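Local atomic coordinates of putative carbohydrate metabolism domain-containing protein (Bacteroides vulgatus, PDB entry 3S30), a protein that is of unknown function but is probably a glycoside hydrolase or carbohydrate-binding protein with a galactose-binding domain-like fold, and binds a sodium ion. Residues A[242-255]-A[315-328]. Residues are numbered along the deposited sequence; the frame is centred on the assembly and turned at random.
Sequences RKDVFNIYALFYEK and GGYNVSIVLSASKD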
ATOM      1  N   ARG A 242     -19.144  12.587   4.823  1.00 57.09           N
ATOM      2  CA  ARG A 242     -18.258  12.656   3.688  1.00 58.03           C
ATOM      3  C   ARG A 242     -17.967  11.231   3.182  1.00 59.10           C
ATOM      4  O   ARG A 242     -17.841  10.270   3.955  1.00 57.50           O
ATOM      5  CB  ARG A 242     -16.961  13.375   4.058  1.00 58.05           C
ATOM      6  CG  ARG A 242     -15.978  13.493   2.906  1.00 57.06           C
ATOM      7  CD  ARG A 242     -14.760  14.282   3.310  1.00 60.44           C
ATOM      8  NE  ARG A 242     -13.653  14.097   2.375  1.00 68.56           N
ATOM      9  CZ  ARG A 242     -12.421  14.583   2.540  1.00 68.85           C
ATOM     10  NH1 ARG A 242     -12.102  15.291   3.622  1.00 68.65           N
ATOM     11  NH2 ARG A 242     -11.501  14.364   1.607  1.00 70.61           N
ATOM     12  N   LYS A 243     -17.885  11.105   1.868  1.00 61.50           N
ATOM     13  CA  LYS A 243     -17.722   9.810   1.240  1.00 61.49           C
ATOM     14  C   LYS A 243     -16.221   9.573   1.072  1.00 58.54           C
ATOM     15  O   LYS A 243     -15.552  10.290   0.325  1.00 58.33           O
ATOM     16  CB  LYS A 243     -18.463   9.786  -0.104  1.00 63.74           C
ATOM     17  CG  LYS A 243     -18.812   8.400  -0.605  1.00 72.32           C
ATOM     18  CD  LYS A 243     -19.958   7.763   0.194  1.00 82.96           C
ATOM     19  CE  LYS A 243     -21.304   8.449  -0.070  1.00 88.91           C
ATOM     20  NZ  LYS A 243     -22.441   7.771   0.617  1.00 92.40           N
ATOM     21  N   ASP A 244     -15.704   8.585   1.799  1.00 55.81           N
ATOM     22  CA  ASP A 244     -14.294   8.218   1.733  1.00 54.87           C
ATOM     23  C   ASP A 244     -13.945   7.692   0.340  1.00 54.81           C
ATOM     24  O   ASP A 244     -14.793   7.075  -0.333  1.00 57.20           O
ATOM     25  CB  ASP A 244     -13.981   7.135   2.776  1.00 55.21           C
ATOM     26  CG  ASP A 244     -12.494   7.064   3.142  1.00 56.49           C
ATOM     27  OD1 ASP A 244     -11.663   7.843   2.597  1.00 48.06           O
ATOM     28  OD2 ASP A 244     -12.167   6.205   3.991  1.00 52.99           O
ATOM     29  N   VAL A 245     -12.716   7.958  -0.100  1.00 51.57           N
ATOM     30  CA  VAL A 245     -12.216   7.374  -1.341  1.00 52.12           C
ATOM     31  C   VAL A 245     -10.914   6.650  -1.056  1.00 50.97           C
ATOM     32  O   VAL A 245     -10.209   6.962  -0.091  1.00 50.35           O
ATOM     33  CB  VAL A 245     -12.067   8.424  -2.509  1.00 55.57           C
ATOM     34  CG1 VAL A 245     -13.391   9.222  -2.701  1.00 49.75           C
ATOM     35  CG2 VAL A 245     -10.869   9.378  -2.284  1.00 54.41           C
ATOM     36  N   PHE A 246     -10.629   5.651  -1.881  1.00 52.21           N
ATOM     37  CA  PHE A 246      -9.452   4.819  -1.720  1.00 51.10           C
ATOM     38  C   PHE A 246      -8.379   5.265  -2.701  1.00 50.07           C
ATOM     39  O   PHE A 246      -8.637   6.086  -3.574  1.00 50.74           O
ATOM     40  CB  PHE A 246      -9.810   3.346  -1.949  1.00 51.98           C
ATOM     41  CG  PHE A 246     -10.136   2.984  -3.395  1.00 54.42           C
ATOM     42  CD1 PHE A 246      -9.140   2.561  -4.262  1.00 53.54           C
ATOM     43  CD2 PHE A 246     -11.444   3.005  -3.856  1.00 51.72           C
ATOM     44  CE1 PHE A 246      -9.436   2.192  -5.580  1.00 54.42           C
ATOM     45  CE2 PHE A 246     -11.749   2.636  -5.167  1.00 53.61           C
ATOM     46  CZ  PHE A 246     -10.739   2.233  -6.028  1.00 57.41           C
ATOM     47  N   ASN A 247      -7.178   4.714  -2.573  1.00 48.63           N
ATOM     48  CA  ASN A 247      -6.125   5.027  -3.534  1.00 49.67           C
ATOM     49  C   ASN A 247      -5.411   3.763  -3.986  1.00 48.53           C
ATOM     50  O   ASN A 247      -5.270   2.817  -3.231  1.00 47.13           O
ATOM     51  CB  ASN A 247      -5.132   6.065  -2.971  1.00 49.03           C
ATOM     52  CG  ASN A 247      -4.378   6.827  -4.076  1.00 50.05           C
ATOM     53  OD1 ASN A 247      -4.551   6.558  -5.259  1.00 49.23           O
ATOM     54  ND2 ASN A 247      -3.528   7.761  -3.680  1.00 43.20           N
ATOM     55  N   ILE A 248      -5.015   3.754  -5.250  1.00 51.06           N
ATOM     56  CA  ILE A 248      -4.140   2.734  -5.807  1.00 50.58           C
ATOM     57  C   ILE A 248      -3.150   3.469  -6.704  1.00 51.56           C
ATOM     58  O   ILE A 248      -3.549   4.278  -7.556  1.00 52.87           O
ATOM     59  CB  ILE A 248      -4.918   1.689  -6.654  1.00 51.85           C
ATOM     60  CG1 ILE A 248      -5.881   0.877  -5.779  1.00 51.10           C
ATOM     61  CG2 ILE A 248      -3.956   0.725  -7.394  1.00 49.63           C
ATOM     62  CD1 ILE A 248      -6.647  -0.225  -6.579  1.00 46.98           C
ATOM     63  N   TYR A 249      -1.863   3.204  -6.498  1.00 50.95           N
ATOM     64  CA  TYR A 249      -0.827   3.698  -7.400  1.00 50.53           C
ATOM     65  C   TYR A 249       0.457   2.858  -7.340  1.00 50.84           C
ATOM     66  O   TYR A 249       0.621   1.977  -6.487  1.00 47.48           O
ATOM     67  CB  TYR A 249      -0.517   5.171  -7.119  1.00 50.80           C
ATOM     68  CG  TYR A 249       0.129   5.460  -5.782  1.00 50.43           C
ATOM     69  CD1 TYR A 249      -0.643   5.649  -4.643  1.00 54.24           C
ATOM     70  CD2 TYR A 249       1.511   5.588  -5.661  1.00 52.59           C
ATOM     71  CE1 TYR A 249      -0.068   5.934  -3.425  1.00 51.07           C
ATOM     72  CE2 TYR A 249       2.100   5.862  -4.434  1.00 52.05           C
ATOM     73  CZ  TYR A 249       1.298   6.027  -3.315  1.00 53.68           C
ATOM     74  OH  TYR A 249       1.855   6.310  -2.086  1.00 60.00           O
ATOM     75  N   ALA A 250       1.364   3.142  -8.270  1.00 52.31           N
ATOM     76  CA  ALA A 250       2.644   2.457  -8.333  1.00 51.81           C
ATOM     77  C   ALA A 250       3.710   3.447  -8.746  1.00 54.59           C
ATOM     78  O   ALA A 250       3.438   4.388  -9.498  1.00 55.95           O
ATOM     79  CB  ALA A 250       2.589   1.287  -9.310  1.00 49.79           C
ATOM     80  N   LEU A 251       4.922   3.215  -8.257  1.00 55.83           N
ATOM     81  CA  LEU A 251       6.042   4.110  -8.478  1.00 56.76           C
ATOM     82  C   LEU A 251       7.183   3.341  -9.137  1.00 57.76           C
ATOM     83  O   LEU A 251       7.375   2.153  -8.873  1.00 55.88           O
ATOM     84  CB  LEU A 251       6.516   4.673  -7.135  1.00 57.19           C
ATOM     85  CG  LEU A 251       5.466   5.376  -6.265  1.00 55.61           C
ATOM     86  CD1 LEU A 251       5.995   5.589  -4.855  1.00 52.35           C
ATOM     87  CD2 LEU A 251       5.052   6.698  -6.881  1.00 59.38           C
ATOM     88  N   PHE A 252       7.925   4.031 -10.000  1.00 59.55           N
ATOM     89  CA  PHE A 252       9.163   3.516 -10.570  1.00 60.84           C
ATOM     90  C   PHE A 252      10.171   4.650 -10.523  1.00 62.65           C
ATOM     91  O   PHE A 252       9.942   5.718 -11.110  1.00 64.27           O
ATOM     92  CB  PHE A 252       8.934   3.067 -12.018  1.00 62.43           C
ATOM     93  CG  PHE A 252      10.138   2.452 -12.667  1.00 62.79           C
ATOM     94  CD1 PHE A 252      10.750   1.330 -12.111  1.00 62.64           C
ATOM     95  CD2 PHE A 252      10.657   2.981 -13.847  1.00 64.27           C
ATOM     96  CE1 PHE A 252      11.867   0.754 -12.716  1.00 59.70           C
ATOM     97  CE2 PHE A 252      11.769   2.412 -14.460  1.00 61.99           C
ATOM     98  CZ  PHE A 252      12.376   1.300 -13.891  1.00 64.95           C
ATOM     99  N   TYR A 253      11.283   4.446  -9.822  1.00 62.14           N
ATOM    100  CA  TYR A 253      12.256   5.523  -9.682  1.00 62.26           C
ATOM    101  C   TYR A 253      13.706   5.072  -9.693  1.00 63.62           C
ATOM    102  O   TYR A 253      14.024   3.897  -9.534  1.00 62.20           O
ATOM    103  CB  TYR A 253      11.963   6.343  -8.424  1.00 61.33           C
ATOM    104  CG  TYR A 253      12.043   5.565  -7.126  1.00 61.40           C
ATOM    105  CD1 TYR A 253      13.255   5.397  -6.463  1.00 60.31           C
ATOM    106  CD2 TYR A 253      10.901   5.029  -6.544  1.00 58.41           C
ATOM    107  CE1 TYR A 253      13.329   4.704  -5.270  1.00 59.93           C
ATOM    108  CE2 TYR A 253      10.967   4.329  -5.350  1.00 59.21           C
ATOM    109  CZ  TYR A 253      12.179   4.171  -4.716  1.00 60.72           C
ATOM    110  OH  TYR A 253      12.242   3.474  -3.530  1.00 57.60           O
ATOM    111  N   GLU A 254      14.577   6.052  -9.886  1.00 67.13           N
ATOM    112  CA  GLU A 254      16.001   5.833  -9.972  1.00 70.20           C
ATOM    113  C   GLU A 254      16.597   6.107  -8.598  1.00 70.95           C
ATOM    114  O   GLU A 254      16.363   7.163  -8.026  1.00 71.09           O
ATOM    115  CB  GLU A 254      16.579   6.771 -11.023  1.00 72.05           C
ATOM    116  CG  GLU A 254      18.034   6.568 -11.326  1.00 78.39           C
ATOM    117  CD  GLU A 254      18.521   7.464 -12.455  1.00 82.79           C
ATOM    118  OE1 GLU A 254      17.734   7.727 -13.402  1.00 80.18           O
ATOM    119  OE2 GLU A 254      19.694   7.892 -12.393  1.00 79.86           O
ATOM    120  N   LYS A 255      17.349   5.151  -8.062  1.00 71.98           N
ATOM    121  CA  LYS A 255      18.031   5.349  -6.782  1.00 73.24           C
ATOM    122  C   LYS A 255      19.252   6.238  -6.947  1.00 76.96           C
ATOM    123  O   LYS A 255      19.850   6.296  -8.026  1.00 79.01           O
ATOM    124  CB  LYS A 255      18.432   4.005  -6.164  1.00 72.57           C
ATOM    125  CG  LYS A 255      17.249   3.250  -5.553  1.00 68.48           C
ATOM    126  CD  LYS A 255      17.660   1.937  -4.937  1.00 65.93           C
ATOM    127  CE  LYS A 255      17.871   0.852  -5.987  1.00 65.32           C
ATOM    128  NZ  LYS A 255      17.828  -0.518  -5.401  1.00 63.30           N
ATOM    129  N   GLY A 315      20.602  -3.014 -10.604  1.00 80.29           N
ATOM    130  CA  GLY A 315      19.684  -2.931  -9.461  1.00 76.42           C
ATOM    131  C   GLY A 315      19.550  -1.540  -8.866  1.00 74.04           C
ATOM    132  O   GLY A 315      19.342  -1.402  -7.662  1.00 72.46           O
ATOM    133  N   GLY A 316      19.666  -0.513  -9.707  1.00 74.16           N
ATOM    134  CA  GLY A 316      19.627   0.882  -9.259  1.00 73.45           C
ATOM    135  C   GLY A 316      18.279   1.564  -9.429  1.00 71.22           C
ATOM    136  O   GLY A 316      18.178   2.790  -9.319  1.00 70.35           O
ATOM    137  N   TYR A 317      17.245   0.770  -9.709  1.00 69.38           N
ATOM    138  CA  TYR A 317      15.888   1.276  -9.852  1.00 67.18           C
ATOM    139  C   TYR A 317      14.970   0.494  -8.939  1.00 65.07           C
ATOM    140  O   TYR A 317      15.050  -0.738  -8.873  1.00 65.81           O
ATOM    141  CB  TYR A 317      15.413   1.152 -11.304  1.00 68.32           C
ATOM    142  CG  TYR A 317      15.983   2.215 -12.212  1.00 70.49           C
ATOM    143  CD1 TYR A 317      17.250   2.083 -12.759  1.00 72.05           C
ATOM    144  CD2 TYR A 317      15.259   3.359 -12.509  1.00 71.21           C
ATOM    145  CE1 TYR A 317      17.777   3.068 -13.585  1.00 76.09           C
ATOM    146  CE2 TYR A 317      15.775   4.340 -13.329  1.00 73.17           C
ATOM    147  CZ  TYR A 317      17.034   4.193 -13.865  1.00 75.31           C
ATOM    148  OH  TYR A 317      17.545   5.183 -14.679  1.00 82.84           O
ATOM    149  N   ASN A 318      14.105   1.212  -8.234  1.00 62.43           N
ATOM    150  CA  ASN A 318      13.119   0.596  -7.359  1.00 60.60           C
ATOM    151  C   ASN A 318      11.716   0.754  -7.940  1.00 58.50           C
ATOM    152  O   ASN A 318      11.428   1.735  -8.626  1.00 58.02           O
ATOM    153  CB  ASN A 318      13.165   1.234  -5.970  1.00 60.69           C
ATOM    154  CG  ASN A 318      14.160   0.564  -5.031  1.00 63.27           C
ATOM    155  OD1 ASN A 318      14.942  -0.293  -5.431  1.00 64.38           O
ATOM    156  ND2 ASN A 318      14.132   0.966  -3.771  1.00 63.81           N
ATOM    157  N   VAL A 319      10.868  -0.239  -7.698  1.00 56.47           N
ATOM    158  CA  VAL A 319       9.451  -0.127  -7.978  1.00 55.47           C
ATOM    159  C   VAL A 319       8.701  -0.224  -6.662  1.00 54.59           C
ATOM    160  O   VAL A 319       9.231  -0.729  -5.665  1.00 56.16           O
ATOM    161  CB  VAL A 319       8.942  -1.235  -8.934  1.00 56.72           C
ATOM    162  CG1 VAL A 319       8.658  -2.557  -8.163  1.00 52.02           C
ATOM    163  CG2 VAL A 319       7.694  -0.770  -9.658  1.00 53.35           C
ATOM    164  N   SER A 320       7.472   0.269  -6.669  1.00 52.63           N
ATOM    165  CA  SER A 320       6.559   0.083  -5.564  1.00 51.06           C
ATOM    166  C   SER A 320       5.127   0.086  -6.062  1.00 49.92           C
ATOM    167  O   SER A 320       4.833   0.602  -7.131  1.00 51.64           O
ATOM    168  CB  SER A 320       6.733   1.162  -4.503  1.00 51.29           C
ATOM    169  OG  SER A 320       6.080   0.779  -3.295  1.00 52.86           O
ATOM    170  N   ILE A 321       4.272  -0.557  -5.280  1.00 48.68           N
ATOM    171  CA  ILE A 321       2.849  -0.575  -5.463  1.00 48.04           C
ATOM    172  C   ILE A 321       2.281  -0.189  -4.105  1.00 47.08           C
ATOM    173  O   ILE A 321       2.699  -0.734  -3.079  1.00 43.34           O
ATOM    174  CB  ILE A 321       2.354  -1.993  -5.824  1.00 50.58           C
ATOM    175  CG1 ILE A 321       2.884  -2.415  -7.205  1.00 49.85           C
ATOM    176  CG2 ILE A 321       0.811  -2.065  -5.751  1.00 47.44           C
ATOM    177  CD1 ILE A 321       2.665  -3.858  -7.499  1.00 46.12           C
ATOM    178  N   VAL A 322       1.365   0.775  -4.086  1.00 47.22           N
ATOM    179  CA  VAL A 322       0.771   1.200  -2.837  1.00 46.36           C
ATOM    180  C   VAL A 322      -0.733   1.130  -2.989  1.00 46.05           C
ATOM    181  O   VAL A 322      -1.285   1.635  -3.957  1.00 46.22           O
ATOM    182  CB  VAL A 322       1.215   2.623  -2.433  1.00 49.06           C
ATOM    183  CG1 VAL A 322       0.678   2.977  -1.050  1.00 46.41           C
ATOM    184  CG2 VAL A 322       2.767   2.774  -2.487  1.00 48.78           C
ATOM    185  N   LEU A 323      -1.388   0.494  -2.021  1.00 45.97           N
ATOM    186  CA  LEU A 323      -2.839   0.329  -2.024  1.00 47.64           C
ATOM    187  C   LEU A 323      -3.395   0.836  -0.678  1.00 47.86           C
ATOM    188  O   LEU A 323      -2.801   0.575   0.367  1.00 46.32           O
ATOM    189  CB  LEU A 323      -3.172  -1.155  -2.217  1.00 46.83           C
ATOM    190  CG  LEU A 323      -2.410  -1.841  -3.358  1.00 48.08           C
ATOM    191  CD1 LEU A 323      -2.444  -3.367  -3.247  1.00 50.08           C
ATOM    192  CD2 LEU A 323      -2.950  -1.378  -4.701  1.00 46.37           C
ATOM    193  N   SER A 324      -4.520   1.546  -0.697  1.00 47.10           N
ATOM    194  CA  SER A 324      -5.095   2.073   0.555  1.00 47.98           C
ATOM    195  C   SER A 324      -6.609   2.179   0.496  1.00 47.83           C
ATOM    196  O   SER A 324      -7.143   2.678  -0.479  1.00 47.54           O
ATOM    197  CB  SER A 324      -4.523   3.461   0.874  1.00 48.19           C
ATOM    198  OG  SER A 324      -4.968   3.917   2.149  1.00 48.51           O
ATOM    199  N   ALA A 325      -7.290   1.739   1.555  1.00 48.58           N
ATOM    200  CA  ALA A 325      -8.756   1.871   1.659  1.00 48.70           C
ATOM    201  C   ALA A 325      -9.219   3.321   1.838  1.00 49.10           C
ATOM    202  O   ALA A 325     -10.362   3.657   1.508  1.00 50.77           O
ATOM    203  CB  ALA A 325      -9.297   1.012   2.789  1.00 48.12           C
ATOM    204  N   SER A 326      -8.339   4.174   2.349  1.00 49.74           N
ATOM    205  CA  SER A 326      -8.656   5.599   2.546  1.00 52.04           C
ATOM    206  C   SER A 326      -7.546   6.501   1.998  1.00 51.75           C
ATOM    207  O   SER A 326      -6.481   6.608   2.590  1.00 51.43           O
ATOM    208  CB  SER A 326      -8.900   5.893   4.040  1.00 52.07           C
ATOM    209  OG  SER A 326      -9.901   5.034   4.569  1.00 51.24           O
ATOM    210  N   LYS A 327      -7.812   7.147   0.868  1.00 53.44           N
ATOM    211  CA  LYS A 327      -6.825   7.997   0.197  1.00 54.96           C
ATOM    212  C   LYS A 327      -6.056   8.885   1.173  1.00 56.20           C
ATOM    213  O   LYS A 327      -4.822   8.955   1.113  1.00 56.16           O
ATOM    214  CB  LYS A 327      -7.503   8.887  -0.850  1.00 56.25           C
ATOM    215  CG  LYS A 327      -6.560   9.924  -1.498  1.00 59.57           C
ATOM    216  CD  LYS A 327      -7.274  10.761  -2.563  1.00 67.41           C
ATOM    217  CE  LYS A 327      -6.284  11.649  -3.342  1.00 74.42           C
ATOM    218  NZ  LYS A 327      -5.349  12.432  -2.444  1.00 76.99           N
ATOM    219  N   ASP A 328      -6.795   9.568   2.052  1.00 55.32           N
ATOM    220  CA  ASP A 328      -6.205  10.559   2.944  1.00 56.40           C
ATOM    221  C   ASP A 328      -5.969  10.053   4.371  1.00 55.08           C
ATOM    222  O   ASP A 328      -5.691  10.843   5.269  1.00 53.19           O
ATOM    223  CB  ASP A 328      -7.056  11.827   2.949  1.00 58.80           C
ATOM    224  CG  ASP A 328      -6.873  12.660   1.689  1.00 62.39           C
ATOM    225  OD1 ASP A 328      -5.744  12.700   1.156  1.00 66.21           O
ATOM    226  OD2 ASP A 328      -7.854  13.289   1.239  1.00 69.69           O
TER
HETATM  227  O   HOH W   1      -9.270   9.133   2.921  1.00 52.18           O
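Y253 and N318, a hydrogen-bonded pair of antiparallel strands 247-254 and 317-324, lay their side chains alongside each other. N318 CB sits over one face of the tyrosine ring, 3.8 Å from its centroid, a CH-pi contact. With CG between backbone N and carbonyl carbon (chi1 61°), the ring folds across the neighbouring strand. Asparagine suits the place because its amide serves two partners: ND2 gives its hydrogen, nearly in the amide plane, to Y253 OH at 3.1 Å (a hydroxyl also bonded to F210 O), while OD1 takes a bond from K255 NZ, 2.9 Å away and above the carbonyl plane. Bent at chi3, the lysine crosses N318 at about a right angle and gives a second bond from NZ to G315 O, where a Schellman motif ends helix 309-313. Replacing K255 by an alanine would probably leave N318 OD1 and G315 O without this shared donor and the amide less firmly fixed in rotation. Four residues earlier, Y249 repeats the tyrosine arrangement over branched V322, whose CB lies 3.8 Å from the ring centroid.

On the other face, the rings of F252 and Y317 are nearly parallel but slid apart, their centroids 5.4 Å apart. Beyond the strands, S326 OG donates to D244 OD2 (2.6 Å), met on its syn side; T171 also bonds this hydroxyl.

Strand 276-281 flanks 247-254 on its far edge, while 185-191 and 208-213 pair with 317-324. From 208-213, F210 packs against Y249, L251, S320 and V322; on the opposite face, L221 of strand 218-228 and I342 and L345 of strand 339-349 cover I248 and I321.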